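Side-chain contacts in abietadiene synthase, chloroplastic (Abies grandis, PDB 3S9V), which is a chloroplast enzyme of the terpene synthase family, built mainly of alpha helices and including a metal-binding domain: residues V605-V608 / Q609-Y613; E630-E633 / N634-S638; A403-K406 / W407-K410; S145-S149 / G150-V154. All coordinates share one frame; numbering follows the deposited sequence.

Contact 1. Residues V605-V608 / Q609-Y613; sequences VWKV and QLEAY
K607 and E611 stand one turn apart on helix 599-621, and their ends join in a salt bridge in which K607 NZ lies 2.9 Å from E611 OE2 and meets its syn lone pair. The lysine chain runs extended until its last torsion, where a bend (chi4 59°) turns the ammonium group onto the carboxylate. A water bridges K607 O and E611 OE2: it donates to both, its oxygen lying 2.8 Å from K607 O and 3.0 Å from E611 OE2. K607 O thus has two donors, the water and E611 N, while OE2 takes both the ammonium group and the water. In the backbone of the same turns, L610 N reaches W606 O at 2.8 Å, A612 N bonds to V608 O, and Q609 N makes only a weak bond to V605 O.

On the buried side Q609 CG packs 3.9 Å from W606 CZ3, with the amide plane turned 74° from the indole. The amide itself leads away from this turn: OE1 is bonded to T643 OG1 of helix 641-648 and NE2 to V637 O of helix 628-638. F579 and F583 meet the W606 ring edge-to-face. The two sides of the helix therefore differ in chemistry: at the surface a salt bridge is accompanied by a water bonded to its carboxylate, whereas the buried amide has both its ends satisfied by neighbouring helices.

Contact 2. Residues E630-E633 / N634-S638; sequences EYIE and NASVS
Helix 628-638, in the metal-binding domain of the terpene synthase family, carries two side-chain pairs four residues apart, Y631 with A635 and I632 with S636. With chi1 at 171°, Y631 has its CG opposite the backbone N, and one ring face comes to lie over A635 CB. This CH-pi contact puts A635 CB 3.7 Å from the ring centroid and 21° off the normal, displaced toward the rim, with CE1 of Y631 nearest at 3.5 Å. The same two residues share a backbone bond, A635 N to Y631 O at 2.7 Å. The phenol OH is hydrogen-bonded to D683 of helix 669-693.

I632 O is gripped twice by S636. The backbone N of S636 approaches it at 2.8 Å, and OG of S636 gives I632 O a short bond of 2.5 Å from the opposite face of the carbonyl plane. The hydroxyl can fold back in this way because chi1 of -64° sets OG beside the serine's own backbone N. At the end of the helix N634 O also has two donors, V637 N and S638 N, while ND2 of N634 bonds to A612 O of helix 599-621. I632 and S636 pack on L676 of helix 669-693, so the segment bridges two longer helices. A serine hydroxyl returned to the carbonyl four residues earlier is a familiar intrahelical motif, here within the packed helices of a terpene synthase domain.

Contact 3. Residues A403-K406 / W407-K410; sequences AFDK and WAFK
W407 and K406 lie side by side and point the same way, with the lysine chain running over one face of the indole. K406 CG sits 3.8 Å from the centroid of the five-membered ring and 18° off its normal, a CH-pi contact, and farther out CE comes within 3.1 Å of W407 NE1 on the same face. CG of K406 stands between its backbone N and carbonyl carbon (chi1 70°); from there the extended chain follows the ring, carrying NZ to 3.9 Å from CZ2 of W407.

D405 approaches the same indole differently. Its OD1 lies at the ring edge, near the plane, with the carboxylate inclined 55° to the indole, and touches W407 CB at 3.1 Å. The same oxygen takes a hydrogen bond from W407 N at 2.6 Å, met nearly along the C-O bond of D405 OD1, and a weak one from A408 N. The bond from the aspartate side chain to the N-H two residues on makes an Asx turn, which coincides with a type I beta turn from D405 to A408; the latter is closed by A408 N bonding to D405 O at 3.1 Å. Both turns belong to the surface loop between helix 381-397 and helix 413-422. The indole of W407 also touches D144 and S145 of another loop, while CB of A408 lies 4.1 Å from CB of D405.

Contact 4. Residues S145-S149 / G150-V154; sequences SHRPS and GFEIV
R147 and E152 cross at about a right angle, with guanidinium and carboxylate planes 63° apart. CG of E152 lies at the guanidinium edge, near its plane and 3.2 Å from R147 NE, whereas OE2 of E152 stands 3.4 Å from NE and well out of that plane. The salt bridge is thus one of charge alone, with no N-H aimed at the oxygen, and E152 OE2 has a second cationic partner in K182 of helix 174-187, which probably helps to hold its negative charge.

P148 and F151 are arranged otherwise, side by side and pointing the same way, the proline CD lying 3.9 Å from F151 CB. F151 has its CG anti to the backbone N (chi1 -173°), which sends the ring alongside the proline, with CD2 4.1 Å from R147 NE. Its ring also stacks with F155 and meets Y102 of helix 101-117.

The backbone between P148 and F151 turns sharply. F151 N bonds to P148 O at 3.0 Å and closes a type II beta turn. G150 takes the third position with a positive phi of 77°, a conformation that suits glycine. Its carbonyl oxygen then accepts from both I153 N and V154 N, the latter at 2.9 Å from G150 O. The arrangement is that of a type II turn running straight into a helix, with glycine as the N-cap of helix 151-164.

Overall arrangement
Along the chain the order is contact 4, contact 3, contact 1 and contact 2, and they fall into two pairs on opposite sides of the molecular centre. Contacts 1 and 2, with centres about 12 Å apart, lie on the successive helices 599-621 and 628-638 of the metal-binding domain and touch directly. Contacts 3 and 4 have centres about 18 Å apart; the loop 403-410, in the terpene synthase N-terminal domain family region, packs W407 and F409 against S145 and H146, joining regions more than 200 residues apart in sequence. Between the pairs, centres are about 49 to 66 Å apart without touching, in keeping with an elongated, multidomain helical protein.

Contact 1. Residues V605-V608 / Q609-Y613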
loop_
_atom_site.group_PDB
_atom_site.type_symbol
_atom_site.label_atom_id
_atom_site.label_comp_id
_atom_site.label_asym_id
_atom_site.label_seq_id
_atom_site.Cartn_x
_atom_site.Cartn_y
_atom_site.Cartn_z
ATOM N N VAL A 605 -31.074 12.875 -15.466
ATOM C CA VAL A 605 -30.396 12.224 -14.351
ATOM C C VAL A 605 -31.368 12.183 -13.179
ATOM O O VAL A 605 -31.581 11.124 -12.580
ATOM C CB VAL A 605 -29.127 12.987 -13.911
ATOM C CG1 VAL A 605 -28.588 12.405 -12.585
ATOM C CG2 VAL A 605 -28.070 12.901 -14.997
ATOM N N TRP A 606 -31.965 13.336 -12.870
ATOM C CA TRP A 606 -32.919 13.441 -11.766
ATOM C C TRP A 606 -34.238 12.708 -12.031
ATOM O O TRP A 606 -34.858 12.179 -11.103
ATOM C CB TRP A 606 -33.190 14.918 -11.427
ATOM C CG TRP A 606 -32.122 15.522 -10.551
ATOM C CD1 TRP A 606 -31.178 16.432 -10.919
ATOM C CD2 TRP A 606 -31.842 15.181 -9.187
ATOM N NE1 TRP A 606 -30.319 16.675 -9.872
ATOM C CE2 TRP A 606 -30.704 15.919 -8.797
ATOM C CE3 TRP A 606 -32.442 14.315 -8.258
ATOM C CZ2 TRP A 606 -30.144 15.821 -7.510
ATOM C CZ3 TRP A 606 -31.885 14.213 -6.977
ATOM C CH2 TRP A 606 -30.745 14.966 -6.618
ATOM N N LYS A 607 -34.661 12.672 -13.291
ATOM C CA LYS A 607 -35.897 11.986 -13.657
ATOM C C LYS A 607 -35.858 10.553 -13.138
ATOM O O LYS A 607 -36.774 10.112 -12.453
ATOM C CB LYS A 607 -36.071 11.976 -15.179
ATOM C CG LYS A 607 -37.195 11.072 -15.687
ATOM C CD LYS A 607 -37.209 11.017 -17.208
ATOM C CE LYS A 607 -38.188 9.972 -17.735
ATOM N NZ LYS A 607 -39.586 10.233 -17.286
ATOM N N VAL A 608 -34.783 9.837 -13.452
ATOM C CA VAL A 608 -34.640 8.448 -13.028
ATOM C C VAL A 608 -34.505 8.314 -11.516
ATOM O O VAL A 608 -35.016 7.366 -10.921
ATOM C CB VAL A 608 -33.426 7.783 -13.728
ATOM C CG1 VAL A 608 -33.233 6.350 -13.228
ATOM C CG2 VAL A 608 -33.652 7.784 -15.245
ATOM N N GLN A 609 -33.827 9.274 -10.895
ATOM C CA GLN A 609 -33.634 9.257 -9.450
ATOM C C GLN A 609 -34.966 9.419 -8.709
ATOM O O GLN A 609 -35.262 8.672 -7.765
ATOM C CB GLN A 609 -32.692 10.382 -9.027
ATOM C CG GLN A 609 -32.319 10.341 -7.555
ATOM C CD GLN A 609 -31.566 9.072 -7.210
ATOM O OE1 GLN A 609 -30.526 8.784 -7.800
ATOM N NE2 GLN A 609 -32.087 8.303 -6.257
ATOM N N LEU A 610 -35.762 10.397 -9.134
ATOM C CA LEU A 610 -37.045 10.651 -8.492
ATOM C C LEU A 610 -37.986 9.470 -8.718
ATOM O O LEU A 610 -38.763 9.103 -7.832
ATOM C CB LEU A 610 -37.657 11.954 -9.018
ATOM C CG LEU A 610 -36.773 13.195 -8.803
ATOM C CD1 LEU A 610 -37.524 14.425 -9.235
ATOM C CD2 LEU A 610 -36.379 13.320 -7.351
ATOM N N GLU A 611 -37.904 8.871 -9.903
ATOM C CA GLU A 611 -38.725 7.714 -10.203
ATOM C C GLU A 611 -38.363 6.589 -9.237
ATOM O O GLU A 611 -39.245 5.884 -8.757
ATOM C CB GLU A 611 -38.524 7.277 -11.657
ATOM C CG GLU A 611 -39.597 7.821 -12.588
ATOM C CD GLU A 611 -39.151 7.912 -14.038
ATOM O OE1 GLU A 611 -38.489 6.971 -14.531
ATOM O OE2 GLU A 611 -39.481 8.930 -14.691
ATOM N N ALA A 612 -37.075 6.431 -8.936
ATOM C CA ALA A 612 -36.667 5.390 -7.997
ATOM C C ALA A 612 -37.226 5.697 -6.595
ATOM O O ALA A 612 -37.691 4.797 -5.896
ATOM C CB ALA A 612 -35.139 5.277 -7.950
ATOM N N TYR A 613 -37.173 6.964 -6.185
ATOM C CA TYR A 613 -37.709 7.357 -4.877
ATOM C C TYR A 613 -39.210 7.102 -4.857
ATOM O O TYR A 613 -39.767 6.660 -3.856
ATOM C CB TYR A 613 -37.479 8.845 -4.591
ATOM C CG TYR A 613 -36.052 9.247 -4.317
ATOM C CD1 TYR A 613 -35.185 8.404 -3.613
ATOM C CD2 TYR A 613 -35.575 10.494 -4.722
ATOM C CE1 TYR A 613 -33.878 8.798 -3.319
ATOM C CE2 TYR A 613 -34.269 10.898 -4.430
ATOM C CZ TYR A 613 -33.431 10.048 -3.732
ATOM O OH TYR A 613 -32.149 10.451 -3.440
HETATM O O HOH W 1 -39.371 11.097 -12.578
#

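Contact 2. Residues E630-E633 / N634-S638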
loop_
_atom_site.group_PDB
_atom_site.type_symbol
_atom_site.label_atom_id
_atom_site.label_comp_id
_atom_site.label_asym_id
_atom_site.label_seq_id
_atom_site.Cartn_x
_atom_site.Cartn_y
_atom_site.Cartn_z
ATOM N N GLU A 630 -36.204 -7.580 -7.625
ATOM C CA GLU A 630 -36.952 -6.380 -7.950
ATOM C C GLU A 630 -36.553 -5.236 -7.038
ATOM O O GLU A 630 -36.378 -4.114 -7.501
ATOM C CB GLU A 630 -38.457 -6.607 -7.847
ATOM C CG GLU A 630 -39.269 -5.341 -8.117
ATOM C CD GLU A 630 -40.757 -5.607 -8.308
ATOM O OE1 GLU A 630 -41.383 -6.197 -7.405
ATOM O OE2 GLU A 630 -41.304 -5.217 -9.360
ATOM N N TYR A 631 -36.398 -5.521 -5.749
ATOM C CA TYR A 631 -36.015 -4.487 -4.796
ATOM C C TYR A 631 -34.640 -3.924 -5.130
ATOM O O TYR A 631 -34.483 -2.714 -5.341
ATOM C CB TYR A 631 -36.000 -5.033 -3.367
ATOM C CG TYR A 631 -35.407 -4.060 -2.367
ATOM C CD1 TYR A 631 -34.083 -4.175 -1.957
ATOM C CD2 TYR A 631 -36.163 -2.998 -1.862
ATOM C CE1 TYR A 631 -33.521 -3.255 -1.065
ATOM C CE2 TYR A 631 -35.613 -2.073 -0.974
ATOM C CZ TYR A 631 -34.291 -2.211 -0.580
ATOM O OH TYR A 631 -33.743 -1.312 0.303
ATOM N N ILE A 632 -33.648 -4.806 -5.177
ATOM C CA ILE A 632 -32.290 -4.392 -5.483
ATOM C C ILE A 632 -32.162 -3.571 -6.761
ATOM O O ILE A 632 -31.404 -2.612 -6.788
ATOM C CB ILE A 632 -31.334 -5.605 -5.535
ATOM C CG1 ILE A 632 -30.680 -5.773 -4.167
ATOM C CG2 ILE A 632 -30.246 -5.397 -6.577
ATOM C CD1 ILE A 632 -29.920 -4.528 -3.710
ATOM N N GLU A 633 -32.888 -3.932 -7.817
ATOM C CA GLU A 633 -32.806 -3.155 -9.052
ATOM C C GLU A 633 -33.194 -1.686 -8.842
ATOM O O GLU A 633 -32.515 -0.792 -9.343
ATOM C CB GLU A 633 -33.676 -3.773 -10.147
ATOM C CG GLU A 633 -33.108 -5.075 -10.706
ATOM C CD GLU A 633 -31.635 -4.964 -11.111
ATOM O OE1 GLU A 633 -31.283 -4.028 -11.862
ATOM O OE2 GLU A 633 -30.831 -5.822 -10.679
ATOM N N ASN A 634 -34.275 -1.435 -8.104
ATOM C CA ASN A 634 -34.707 -0.062 -7.829
ATOM C C ASN A 634 -33.841 0.592 -6.737
ATOM O O ASN A 634 -33.464 1.762 -6.839
ATOM C CB ASN A 634 -36.164 -0.039 -7.373
ATOM C CG ASN A 634 -36.693 1.371 -7.197
ATOM O OD1 ASN A 634 -36.876 2.104 -8.166
ATOM N ND2 ASN A 634 -36.931 1.763 -5.957
ATOM N N ALA A 635 -33.526 -0.183 -5.699
ATOM C CA ALA A 635 -32.731 0.300 -4.575
ATOM C C ALA A 635 -31.290 0.658 -4.960
ATOM O O ALA A 635 -30.673 1.528 -4.341
ATOM C CB ALA A 635 -32.752 -0.744 -3.447
ATOM N N SER A 636 -30.760 -0.001 -5.984
ATOM C CA SER A 636 -29.403 0.273 -6.452
ATOM C C SER A 636 -29.362 1.691 -6.995
ATOM O O SER A 636 -28.301 2.312 -7.059
ATOM C CB SER A 636 -28.999 -0.696 -7.574
ATOM O OG SER A 636 -28.959 -2.029 -7.104
ATOM N N VAL A 637 -30.528 2.186 -7.400
ATOM C CA VAL A 637 -30.655 3.536 -7.932
ATOM C C VAL A 637 -31.116 4.532 -6.862
ATOM O O VAL A 637 -30.611 5.652 -6.790
ATOM C CB VAL A 637 -31.649 3.573 -9.117
ATOM C CG1 VAL A 637 -31.870 4.995 -9.555
ATOM C CG2 VAL A 637 -31.107 2.747 -10.277
ATOM N N SER A 638 -32.061 4.119 -6.023
ATOM C CA SER A 638 -32.566 5.006 -4.977
ATOM C C SER A 638 -31.462 5.430 -4.011
ATOM O O SER A 638 -31.563 6.484 -3.395
ATOM C CB SER A 638 -33.694 4.338 -4.187
ATOM O OG SER A 638 -33.174 3.359 -3.311
#

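Contact 3. Residues A403-K406 / W407-K410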
loop_
_atom_site.group_PDB
_atom_site.type_symbol
_atom_site.label_atom_id
_atom_site.label_comp_id
_atom_site.label_asym_id
_atom_site.label_seq_id
_atom_site.Cartn_x
_atom_site.Cartn_y
_atom_site.Cartn_z
ATOM N N ALA A 403 3.882 -1.048 19.482
ATOM C CA ALA A 403 3.979 0.161 18.674
ATOM C C ALA A 403 5.299 0.873 18.931
ATOM O O ALA A 403 5.752 0.984 20.073
ATOM C CB ALA A 403 2.812 1.098 18.974
ATOM N N PHE A 404 5.911 1.350 17.852
ATOM C CA PHE A 404 7.189 2.052 17.916
ATOM C C PHE A 404 8.279 1.249 18.645
ATOM O O PHE A 404 9.151 1.827 19.299
ATOM C CB PHE A 404 6.999 3.421 18.587
ATOM C CG PHE A 404 5.870 4.226 18.009
ATOM C CD1 PHE A 404 4.606 4.196 18.595
ATOM C CD2 PHE A 404 6.062 4.998 16.864
ATOM C CE1 PHE A 404 3.544 4.925 18.050
ATOM C CE2 PHE A 404 5.010 5.729 16.308
ATOM C CZ PHE A 404 3.747 5.692 16.903
ATOM N N ASP A 405 8.231 -0.077 18.523
ATOM C CA ASP A 405 9.214 -0.950 19.170
ATOM C C ASP A 405 10.631 -0.461 18.890
ATOM O O ASP A 405 11.056 -0.390 17.734
ATOM C CB ASP A 405 9.061 -2.391 18.676
ATOM C CG ASP A 405 10.002 -3.351 19.385
ATOM O OD1 ASP A 405 11.230 -3.248 19.187
ATOM O OD2 ASP A 405 9.515 -4.209 20.152
ATOM N N LYS A 406 11.357 -0.140 19.955
ATOM C CA LYS A 406 12.713 0.382 19.836
ATOM C C LYS A 406 13.721 -0.553 19.174
ATOM O O LYS A 406 14.818 -0.126 18.807
ATOM C CB LYS A 406 13.242 0.794 21.216
ATOM C CG LYS A 406 13.539 -0.368 22.158
ATOM C CD LYS A 406 14.282 0.117 23.402
ATOM C CE LYS A 406 14.786 -1.053 24.241
ATOM N NZ LYS A 406 15.644 -0.626 25.387
ATOM N N TRP A 407 13.356 -1.821 19.022
ATOM C CA TRP A 407 14.253 -2.798 18.411
ATOM C C TRP A 407 13.958 -3.049 16.935
ATOM O O TRP A 407 14.807 -3.569 16.214
ATOM C CB TRP A 407 14.192 -4.123 19.176
ATOM C CG TRP A 407 14.667 -4.003 20.587
ATOM C CD1 TRP A 407 13.899 -4.036 21.719
ATOM C CD2 TRP A 407 16.016 -3.780 21.021
ATOM N NE1 TRP A 407 14.689 -3.841 22.831
ATOM C CE2 TRP A 407 15.991 -3.681 22.432
ATOM C CE3 TRP A 407 17.243 -3.647 20.355
ATOM C CZ2 TRP A 407 17.147 -3.457 23.189
ATOM C CZ3 TRP A 407 18.394 -3.423 21.109
ATOM C CH2 TRP A 407 18.336 -3.331 22.511
ATOM N N ALA A 408 12.761 -2.672 16.491
ATOM C CA ALA A 408 12.364 -2.870 15.101
ATOM C C ALA A 408 13.060 -1.881 14.164
ATOM O O ALA A 408 13.401 -0.762 14.556
ATOM C CB ALA A 408 10.843 -2.737 14.970
ATOM N N PHE A 409 13.262 -2.298 12.921
ATOM C CA PHE A 409 13.910 -1.441 11.941
ATOM C C PHE A 409 12.913 -0.505 11.249
ATOM O O PHE A 409 13.310 0.456 10.591
ATOM C CB PHE A 409 14.679 -2.305 10.932
ATOM C CG PHE A 409 15.928 -2.924 11.510
ATOM C CD1 PHE A 409 15.854 -3.769 12.618
ATOM C CD2 PHE A 409 17.178 -2.623 10.987
ATOM C CE1 PHE A 409 17.009 -4.297 13.197
ATOM C CE2 PHE A 409 18.343 -3.145 11.558
ATOM C CZ PHE A 409 18.257 -3.981 12.665
ATOM N N LYS A 410 11.624 -0.795 11.404
ATOM C CA LYS A 410 10.543 0.033 10.854
ATOM C C LYS A 410 10.099 0.960 11.982
ATOM O O LYS A 410 10.033 0.531 13.135
ATOM C CB LYS A 410 9.348 -0.834 10.446
ATOM C CG LYS A 410 9.540 -1.651 9.183
ATOM C CD LYS A 410 9.409 -0.784 7.953
ATOM C CE LYS A 410 9.344 -1.632 6.695
ATOM N NZ LYS A 410 9.071 -0.779 5.510
#

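Contact 4. Residues S145-S149 / G150-V154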
loop_
_atom_site.group_PDB
_atom_site.type_symbol
_atom_site.label_atom_id
_atom_site.label_comp_id
_atom_site.label_asym_id
_atom_site.label_seq_id
_atom_site.Cartn_x
_atom_site.Cartn_y
_atom_site.Cartn_z
ATOM N N SER A 145 17.590 -7.530 20.337
ATOM C CA SER A 145 17.814 -6.969 19.008
ATOM C C SER A 145 17.674 -8.102 17.991
ATOM O O SER A 145 17.771 -9.279 18.347
ATOM C CB SER A 145 19.211 -6.348 18.908
ATOM O OG SER A 145 20.224 -7.341 18.914
ATOM N N HIS A 146 17.448 -7.744 16.732
ATOM C CA HIS A 146 17.281 -8.735 15.676
ATOM C C HIS A 146 18.599 -9.233 15.088
ATOM O O HIS A 146 19.499 -8.449 14.786
ATOM C CB HIS A 146 16.400 -8.156 14.571
ATOM C CG HIS A 146 15.085 -7.647 15.068
ATOM N ND1 HIS A 146 14.209 -8.433 15.788
ATOM C CD2 HIS A 146 14.504 -6.430 14.970
ATOM C CE1 HIS A 146 13.145 -7.721 16.113
ATOM N NE2 HIS A 146 13.300 -6.500 15.628
ATOM N N ARG A 147 18.701 -10.550 14.941
ATOM C CA ARG A 147 19.893 -11.190 14.390
ATOM C C ARG A 147 19.959 -10.980 12.881
ATOM O O ARG A 147 18.984 -11.235 12.180
ATOM C CB ARG A 147 19.860 -12.695 14.682
ATOM C CG ARG A 147 20.820 -13.173 15.765
ATOM C CD ARG A 147 20.698 -14.682 15.969
ATOM N NE ARG A 147 21.772 -15.221 16.804
ATOM C CZ ARG A 147 21.947 -14.937 18.092
ATOM N NH1 ARG A 147 21.114 -14.112 18.715
ATOM N NH2 ARG A 147 22.963 -15.475 18.759
ATOM N N PRO A 148 21.112 -10.519 12.361
ATOM C CA PRO A 148 21.286 -10.284 10.920
ATOM C C PRO A 148 21.145 -11.598 10.162
ATOM O O PRO A 148 21.395 -12.659 10.722
ATOM C CB PRO A 148 22.708 -9.728 10.823
ATOM C CG PRO A 148 22.918 -9.087 12.151
ATOM C CD PRO A 148 22.311 -10.098 13.102
ATOM N N SER A 149 20.761 -11.518 8.890
ATOM C CA SER A 149 20.572 -12.702 8.051
ATOM C C SER A 149 21.806 -13.600 7.975
ATOM O O SER A 149 22.862 -13.181 7.502
ATOM C CB SER A 149 20.185 -12.290 6.624
ATOM O OG SER A 149 19.047 -11.448 6.613
ATOM N N GLY A 150 21.662 -14.835 8.436
ATOM C CA GLY A 150 22.761 -15.781 8.387
ATOM C C GLY A 150 23.833 -15.586 9.437
ATOM O O GLY A 150 24.900 -16.208 9.342
ATOM N N PHE A 151 23.562 -14.751 10.444
ATOM C CA PHE A 151 24.549 -14.485 11.489
ATOM C C PHE A 151 25.132 -15.736 12.125
ATOM O O PHE A 151 26.350 -15.896 12.190
ATOM C CB PHE A 151 23.964 -13.628 12.610
ATOM C CG PHE A 151 24.994 -13.189 13.627
ATOM C CD1 PHE A 151 25.818 -12.095 13.373
ATOM C CD2 PHE A 151 25.153 -13.885 14.818
ATOM C CE1 PHE A 151 26.787 -11.697 14.293
ATOM C CE2 PHE A 151 26.122 -13.499 15.746
ATOM C CZ PHE A 151 26.940 -12.398 15.481
ATOM N N GLU A 152 24.253 -16.610 12.601
ATOM C CA GLU A 152 24.661 -17.840 13.266
ATOM C C GLU A 152 25.409 -18.830 12.374
ATOM O O GLU A 152 25.961 -19.819 12.847
ATOM C CB GLU A 152 23.435 -18.493 13.916
ATOM C CG GLU A 152 22.866 -17.632 15.057
ATOM C CD GLU A 152 21.690 -18.270 15.787
ATOM O OE1 GLU A 152 20.622 -18.464 15.162
ATOM O OE2 GLU A 152 21.838 -18.572 16.994
ATOM N N ILE A 153 25.444 -18.559 11.081
ATOM C CA ILE A 153 26.167 -19.432 10.173
ATOM C C ILE A 153 27.524 -18.810 9.881
ATOM O O ILE A 153 28.566 -19.444 9.998
ATOM C CB ILE A 153 25.404 -19.601 8.849
ATOM C CG1 ILE A 153 24.296 -20.643 9.023
ATOM C CG2 ILE A 153 26.367 -19.993 7.736
ATOM C CD1 ILE A 153 23.463 -20.864 7.765
ATOM N N VAL A 154 27.483 -17.538 9.525
ATOM C CA VAL A 154 28.661 -16.776 9.161
ATOM C C VAL A 154 29.582 -16.293 10.294
ATOM O O VAL A 154 30.806 -16.288 10.145
ATOM C CB VAL A 154 28.208 -15.578 8.290
ATOM C CG1 VAL A 154 29.268 -14.524 8.253
ATOM C CG2 VAL A 154 27.875 -16.080 6.866
#